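Local atomic coordinates of abhydrolase domain-containing protein (Exiguobacterium antarcticum, PDB entry 5H3H), a protein that probably hydrolyses carboxylic esters, and perhaps also carries out perhydrolysis, as an alpha/beta-hydrolase-fold esterase. Residues E38-R50 with R255-K267. Numbering follows the deposited sequence.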
loop_
_atom_site.group_PDB
_atom_site.type_symbol
_atom_site.label_atom_id
_atom_site.label_comp_id
_atom_site.label_asym_id
_atom_site.label_seq_id
_atom_site.Cartn_x
_atom_site.Cartn_y
_atom_site.Cartn_z
ATOM N N GLU B 38 -20.061 22.259 -2.917
ATOM C CA GLU B 38 -21.394 22.242 -3.527
ATOM C C GLU B 38 -21.459 22.654 -5.014
ATOM O O GLU B 38 -22.160 22.003 -5.774
ATOM C CB GLU B 38 -22.422 23.017 -2.688
ATOM C CG GLU B 38 -22.674 24.484 -3.031
ATOM C CD GLU B 38 -23.791 25.095 -2.163
ATOM O OE1 GLU B 38 -24.027 24.594 -1.019
ATOM O OE2 GLU B 38 -24.468 26.027 -2.628
ATOM N N TYR B 39 -20.744 23.741 -5.386
ATOM C CA TYR B 39 -20.697 24.257 -6.772
ATOM C C TYR B 39 -20.113 23.238 -7.781
ATOM O O TYR B 39 -20.549 23.179 -8.926
ATOM C CB TYR B 39 -19.989 25.649 -6.837
ATOM C CG TYR B 39 -20.756 26.648 -6.031
ATOM C CD1 TYR B 39 -21.958 27.144 -6.504
ATOM C CD2 TYR B 39 -20.395 26.931 -4.696
ATOM C CE1 TYR B 39 -22.761 27.960 -5.716
ATOM C CE2 TYR B 39 -21.184 27.747 -3.916
ATOM C CZ TYR B 39 -22.373 28.264 -4.432
ATOM O OH TYR B 39 -23.195 29.085 -3.668
ATOM N N GLN B 40 -19.146 22.441 -7.328
ATOM C CA GLN B 40 -18.582 21.347 -8.096
ATOM C C GLN B 40 -19.513 20.170 -8.130
ATOM O O GLN B 40 -19.744 19.592 -9.161
ATOM C CB GLN B 40 -17.224 20.915 -7.526
ATOM C CG GLN B 40 -16.132 21.937 -7.810
ATOM C CD GLN B 40 -16.304 23.197 -6.997
ATOM O OE1 GLN B 40 -16.390 23.130 -5.788
ATOM N NE2 GLN B 40 -16.317 24.341 -7.637
ATOM N N LYS B 41 -20.078 19.829 -6.988
ATOM C CA LYS B 41 -20.985 18.677 -6.889
ATOM C C LYS B 41 -22.149 18.835 -7.858
ATOM O O LYS B 41 -22.571 17.825 -8.462
ATOM C CB LYS B 41 -21.502 18.529 -5.433
ATOM C CG LYS B 41 -22.698 17.621 -5.248
ATOM C CD LYS B 41 -23.330 17.832 -3.874
ATOM C CE LYS B 41 -24.071 19.159 -3.791
ATOM N NZ LYS B 41 -24.681 19.418 -2.459
ATOM N N ASN B 42 -22.684 20.046 -7.975
ATOM C CA ASN B 42 -23.872 20.295 -8.840
ATOM C C ASN B 42 -23.547 19.872 -10.254
ATOM O O ASN B 42 -24.329 19.165 -10.891
ATOM C CB ASN B 42 -24.310 21.736 -8.888
ATOM C CG ASN B 42 -24.827 22.254 -7.570
ATOM O OD1 ASN B 42 -25.306 21.495 -6.709
ATOM N ND2 ASN B 42 -24.758 23.575 -7.412
ATOM N N ARG B 43 -22.370 20.275 -10.718
ATOM C CA ARG B 43 -21.919 19.874 -12.064
ATOM C C ARG B 43 -21.605 18.391 -12.187
ATOM O O ARG B 43 -21.998 17.790 -13.195
ATOM C CB ARG B 43 -20.744 20.720 -12.573
ATOM C CG ARG B 43 -20.456 20.595 -14.091
ATOM C CD ARG B 43 -21.417 21.391 -14.981
ATOM N NE ARG B 43 -21.591 22.748 -14.459
ATOM C CZ ARG B 43 -22.532 23.620 -14.837
ATOM N NH1 ARG B 43 -23.406 23.314 -15.819
ATOM N NH2 ARG B 43 -22.587 24.840 -14.249
ATOM N N LEU B 44 -20.926 17.751 -11.226
ATOM C CA LEU B 44 -20.662 16.279 -11.345
ATOM C C LEU B 44 -21.949 15.495 -11.466
ATOM O O LEU B 44 -22.110 14.568 -12.338
ATOM C CB LEU B 44 -19.843 15.758 -10.166
ATOM C CG LEU B 44 -18.462 16.422 -10.162
ATOM C CD1 LEU B 44 -17.823 16.395 -8.789
ATOM C CD2 LEU B 44 -17.559 15.736 -11.172
ATOM N N LEU B 45 -22.913 15.885 -10.657
ATOM C CA LEU B 45 -24.260 15.239 -10.721
ATOM C C LEU B 45 -24.976 15.451 -12.075
ATOM O O LEU B 45 -25.419 14.496 -12.696
ATOM C CB LEU B 45 -25.123 15.747 -9.587
ATOM C CG LEU B 45 -25.235 14.965 -8.277
ATOM C CD1 LEU B 45 -24.331 13.805 -7.964
ATOM C CD2 LEU B 45 -25.247 15.931 -7.116
ATOM N N GLU B 46 -25.040 16.667 -12.604
ATOM C CA GLU B 46 -25.646 16.758 -13.941
ATOM C C GLU B 46 -24.871 15.997 -15.024
ATOM O O GLU B 46 -25.467 15.496 -15.944
ATOM C CB GLU B 46 -26.000 18.164 -14.348
ATOM C CG GLU B 46 -24.930 19.038 -14.904
ATOM C CD GLU B 46 -25.505 20.356 -15.375
ATOM O OE1 GLU B 46 -26.606 20.323 -15.943
ATOM O OE2 GLU B 46 -24.879 21.412 -15.186
ATOM N N GLU B 47 -23.557 15.836 -14.890
ATOM C CA GLU B 47 -22.778 15.103 -15.920
ATOM C C GLU B 47 -22.852 13.590 -15.678
ATOM O O GLU B 47 -22.209 12.819 -16.386
ATOM C CB GLU B 47 -21.326 15.567 -15.930
ATOM C CG GLU B 47 -21.135 17.078 -16.109
ATOM C CD GLU B 47 -21.212 17.529 -17.539
ATOM O OE1 GLU B 47 -22.115 18.328 -17.900
ATOM O OE2 GLU B 47 -20.359 17.065 -18.294
ATOM N N GLY B 48 -23.601 13.183 -14.649
ATOM C CA GLY B 48 -23.925 11.793 -14.384
ATOM C C GLY B 48 -22.863 11.039 -13.619
ATOM O O GLY B 48 -22.752 9.822 -13.789
ATOM N N TYR B 49 -22.055 11.750 -12.817
ATOM C CA TYR B 49 -21.115 11.104 -11.897
ATOM C C TYR B 49 -21.716 10.999 -10.492
ATOM O O TYR B 49 -22.726 11.608 -10.208
ATOM C CB TYR B 49 -19.791 11.893 -11.902
ATOM C CG TYR B 49 -19.113 11.689 -13.249
ATOM C CD1 TYR B 49 -18.227 10.623 -13.449
ATOM C CD2 TYR B 49 -19.438 12.487 -14.338
ATOM C CE1 TYR B 49 -17.647 10.382 -14.695
ATOM C CE2 TYR B 49 -18.887 12.260 -15.585
ATOM C CZ TYR B 49 -17.992 11.214 -15.762
ATOM O OH TYR B 49 -17.450 11.009 -17.012
ATOM N N ARG B 50 -21.100 10.185 -9.657
ATOM C CA ARG B 50 -21.531 9.961 -8.329
ATOM C C ARG B 50 -20.590 10.718 -7.376
ATOM O O ARG B 50 -19.394 10.464 -7.363
ATOM C CB ARG B 50 -21.491 8.490 -8.062
ATOM C CG ARG B 50 -21.973 8.091 -6.706
ATOM C CD ARG B 50 -21.923 6.587 -6.623
ATOM N NE ARG B 50 -22.168 6.118 -5.267
ATOM C CZ ARG B 50 -22.098 4.849 -4.892
ATOM N NH1 ARG B 50 -21.789 3.904 -5.792
ATOM N NH2 ARG B 50 -22.303 4.504 -3.606
ATOM N N ARG B 255 -14.526 29.720 -9.851
ATOM C CA ARG B 255 -15.499 28.680 -9.789
ATOM C C ARG B 255 -15.647 27.876 -11.072
ATOM O O ARG B 255 -15.545 26.650 -11.059
ATOM C CB ARG B 255 -16.863 29.231 -9.384
ATOM C CG ARG B 255 -17.777 28.068 -8.977
ATOM C CD ARG B 255 -19.230 28.094 -9.383
ATOM N NE ARG B 255 -19.475 28.539 -10.756
ATOM C CZ ARG B 255 -19.738 29.795 -11.057
ATOM N NH1 ARG B 255 -19.743 30.713 -10.096
ATOM N NH2 ARG B 255 -19.931 30.147 -12.319
ATOM N N GLU B 256 -15.958 28.568 -12.162
ATOM C CA GLU B 256 -16.185 27.929 -13.447
ATOM C C GLU B 256 -14.986 27.160 -13.977
ATOM O O GLU B 256 -15.120 25.968 -14.397
ATOM C CB GLU B 256 -16.647 28.975 -14.461
ATOM C CG GLU B 256 -17.473 28.396 -15.593
ATOM C CD GLU B 256 -18.949 28.301 -15.249
ATOM O OE1 GLU B 256 -19.288 28.154 -14.050
ATOM O OE2 GLU B 256 -19.787 28.362 -16.178
ATOM N N LYS B 257 -13.800 27.779 -13.914
ATOM C CA LYS B 257 -12.586 27.102 -14.368
ATOM C C LYS B 257 -12.248 25.875 -13.478
ATOM O O LYS B 257 -11.917 24.762 -13.953
ATOM C CB LYS B 257 -11.421 28.077 -14.417
ATOM C CG LYS B 257 -10.197 27.489 -15.100
ATOM C CD LYS B 257 -8.996 28.411 -14.927
ATOM C CE LYS B 257 -7.717 27.682 -15.217
ATOM N NZ LYS B 257 -6.534 28.574 -15.039
ATOM N N PHE B 258 -12.368 26.068 -12.179
ATOM C CA PHE B 258 -12.098 24.968 -11.252
ATOM C C PHE B 258 -13.040 23.805 -11.560
ATOM O O PHE B 258 -12.567 22.684 -11.755
ATOM C CB PHE B 258 -12.233 25.433 -9.795
ATOM C CG PHE B 258 -11.855 24.371 -8.798
ATOM C CD1 PHE B 258 -10.550 24.173 -8.433
ATOM C CD2 PHE B 258 -12.807 23.562 -8.241
ATOM C CE1 PHE B 258 -10.181 23.184 -7.542
ATOM C CE2 PHE B 258 -12.448 22.595 -7.337
ATOM C CZ PHE B 258 -11.138 22.400 -6.990
ATOM N N THR B 259 -14.356 24.071 -11.611
ATOM C CA THR B 259 -15.345 23.028 -11.900
ATOM C C THR B 259 -15.143 22.357 -13.252
ATOM O O THR B 259 -15.146 21.162 -13.369
ATOM C CB THR B 259 -16.839 23.516 -11.744
ATOM O OG1 THR B 259 -17.079 24.730 -12.475
ATOM C CG2 THR B 259 -17.117 23.866 -10.406
ATOM N N GLU B 260 -14.933 23.119 -14.298
ATOM C CA GLU B 260 -14.871 22.487 -15.588
ATOM C C GLU B 260 -13.519 21.770 -15.855
ATOM O O GLU B 260 -13.511 20.771 -16.505
ATOM C CB GLU B 260 -15.308 23.488 -16.662
ATOM C CG GLU B 260 -16.765 23.968 -16.502
ATOM C CD GLU B 260 -17.845 22.869 -16.634
ATOM O OE1 GLU B 260 -18.852 22.940 -15.894
ATOM O OE2 GLU B 260 -17.727 21.957 -17.480
ATOM N N THR B 261 -12.411 22.203 -15.242
ATOM C CA THR B 261 -11.171 21.414 -15.180
ATOM C C THR B 261 -11.349 20.065 -14.425
ATOM O O THR B 261 -10.800 19.025 -14.804
ATOM C CB THR B 261 -10.066 22.233 -14.458
ATOM O OG1 THR B 261 -9.900 23.508 -15.100
ATOM C CG2 THR B 261 -8.733 21.532 -14.459
ATOM N N LEU B 262 -12.123 20.099 -13.348
ATOM C CA LEU B 262 -12.303 18.924 -12.475
ATOM C C LEU B 262 -13.116 17.897 -13.276
ATOM O O LEU B 262 -12.788 16.724 -13.379
ATOM C CB LEU B 262 -13.047 19.398 -11.231
ATOM C CG LEU B 262 -12.970 18.679 -9.907
ATOM C CD1 LEU B 262 -14.128 19.171 -9.023
ATOM C CD2 LEU B 262 -13.005 17.164 -10.039
ATOM N N VAL B 263 -14.143 18.403 -13.937
ATOM C CA VAL B 263 -15.043 17.592 -14.709
ATOM C C VAL B 263 -14.377 16.931 -15.889
ATOM O O VAL B 263 -14.634 15.765 -16.157
ATOM C CB VAL B 263 -16.241 18.444 -15.203
ATOM C CG1 VAL B 263 -17.011 17.738 -16.319
ATOM C CG2 VAL B 263 -17.148 18.771 -14.002
ATOM N N SER B 264 -13.601 17.721 -16.628
ATOM C CA SER B 264 -12.834 17.212 -17.740
ATOM C C SER B 264 -11.883 16.108 -17.330
ATOM O O SER B 264 -11.795 15.117 -18.019
ATOM C CB SER B 264 -12.016 18.344 -18.384
ATOM O OG SER B 264 -12.850 19.350 -18.919
ATOM N N TYR B 265 -11.145 16.299 -16.234
ATOM C CA TYR B 265 -10.239 15.283 -15.732
ATOM C C TYR B 265 -10.959 14.014 -15.228
ATOM O O TYR B 265 -10.469 12.908 -15.454
ATOM C CB TYR B 265 -9.359 15.854 -14.630
ATOM C CG TYR B 265 -8.112 15.082 -14.307
ATOM C CD1 TYR B 265 -7.050 14.973 -15.236
ATOM C CD2 TYR B 265 -7.963 14.466 -13.085
ATOM C CE1 TYR B 265 -5.895 14.277 -14.913
ATOM C CE2 TYR B 265 -6.829 13.753 -12.764
ATOM C CZ TYR B 265 -5.773 13.658 -13.666
ATOM O OH TYR B 265 -4.632 12.923 -13.310
ATOM N N VAL B 266 -12.102 14.165 -14.562
ATOM C CA VAL B 266 -12.912 12.975 -14.211
ATOM C C VAL B 266 -13.308 12.203 -15.477
ATOM O O VAL B 266 -13.176 10.983 -15.495
ATOM C CB VAL B 266 -14.136 13.217 -13.261
ATOM C CG1 VAL B 266 -13.783 14.144 -12.098
ATOM C CG2 VAL B 266 -15.379 13.689 -13.976
ATOM N N LYS B 267 -13.734 12.937 -16.523
ATOM C CA LYS B 267 -14.012 12.351 -17.872
ATOM C C LYS B 267 -12.795 11.658 -18.533
ATOM O O LYS B 267 -12.943 10.574 -19.080
ATOM C CB LYS B 267 -14.623 13.415 -18.831
ATOM C CG LYS B 267 -16.098 13.745 -18.579
ATOM C CD LYS B 267 -16.525 15.042 -19.256
ATOM C CE LYS B 267 -18.034 15.197 -19.369
ATOM N NZ LYS B 267 -18.645 14.475 -20.554
HETATM O O HOH W 1 -19.544 25.413 -13.742
#
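Gln40 lies across Thr259 and Leu262 where helices 38-46 and 255-267 pack, their axes 9.5 Å apart and inclined at 41°. Chi1 of -72° puts Gln40 CG anti to the carbonyl carbon and 3.6 Å from Leu262 CD1; the bend at chi2 then carries the amide, perpendicular to the Phe258 ring, to that ring's edge. The CA atoms of Gln40 and Thr259 are 5.3 Å apart, and Thr259 suits so close an approach: it is small, turns its methyl to Gln40, and keeps OG1 for its own helix and a water. Shortening Gln40 to an alanine is likely to open a gap beside Thr259 and Phe258 and to cost the carbonyl of Phe251 a weak hydrogen bond from NE2. Farther along, Leu44 runs past Val263 in the opposite direction, its CD2 4.2 Å from Val263 CG2 and also against Val266 CG2, which sits over the centre of the Tyr49 ring in a CH-pi contact. Gly48, at positive phi, ends the first helix in a Schellman motif just before Tyr49.

The outer side is looser and ionic. Arg43 NE lies 3.1 Å from Glu260 OE1, but that oxygen is well out of the guanidinium plane, so charge alone joins them; Arg43 also pairs with Glu46. Glu47 and Lys267 form only a long salt bridge.

Inward, Leu44 and Leu262 rest on strand 23-27, and Phe258 reaches strands 114-120 and 211-217, so both helices cover one face of the alpha/beta-hydrolase sheet.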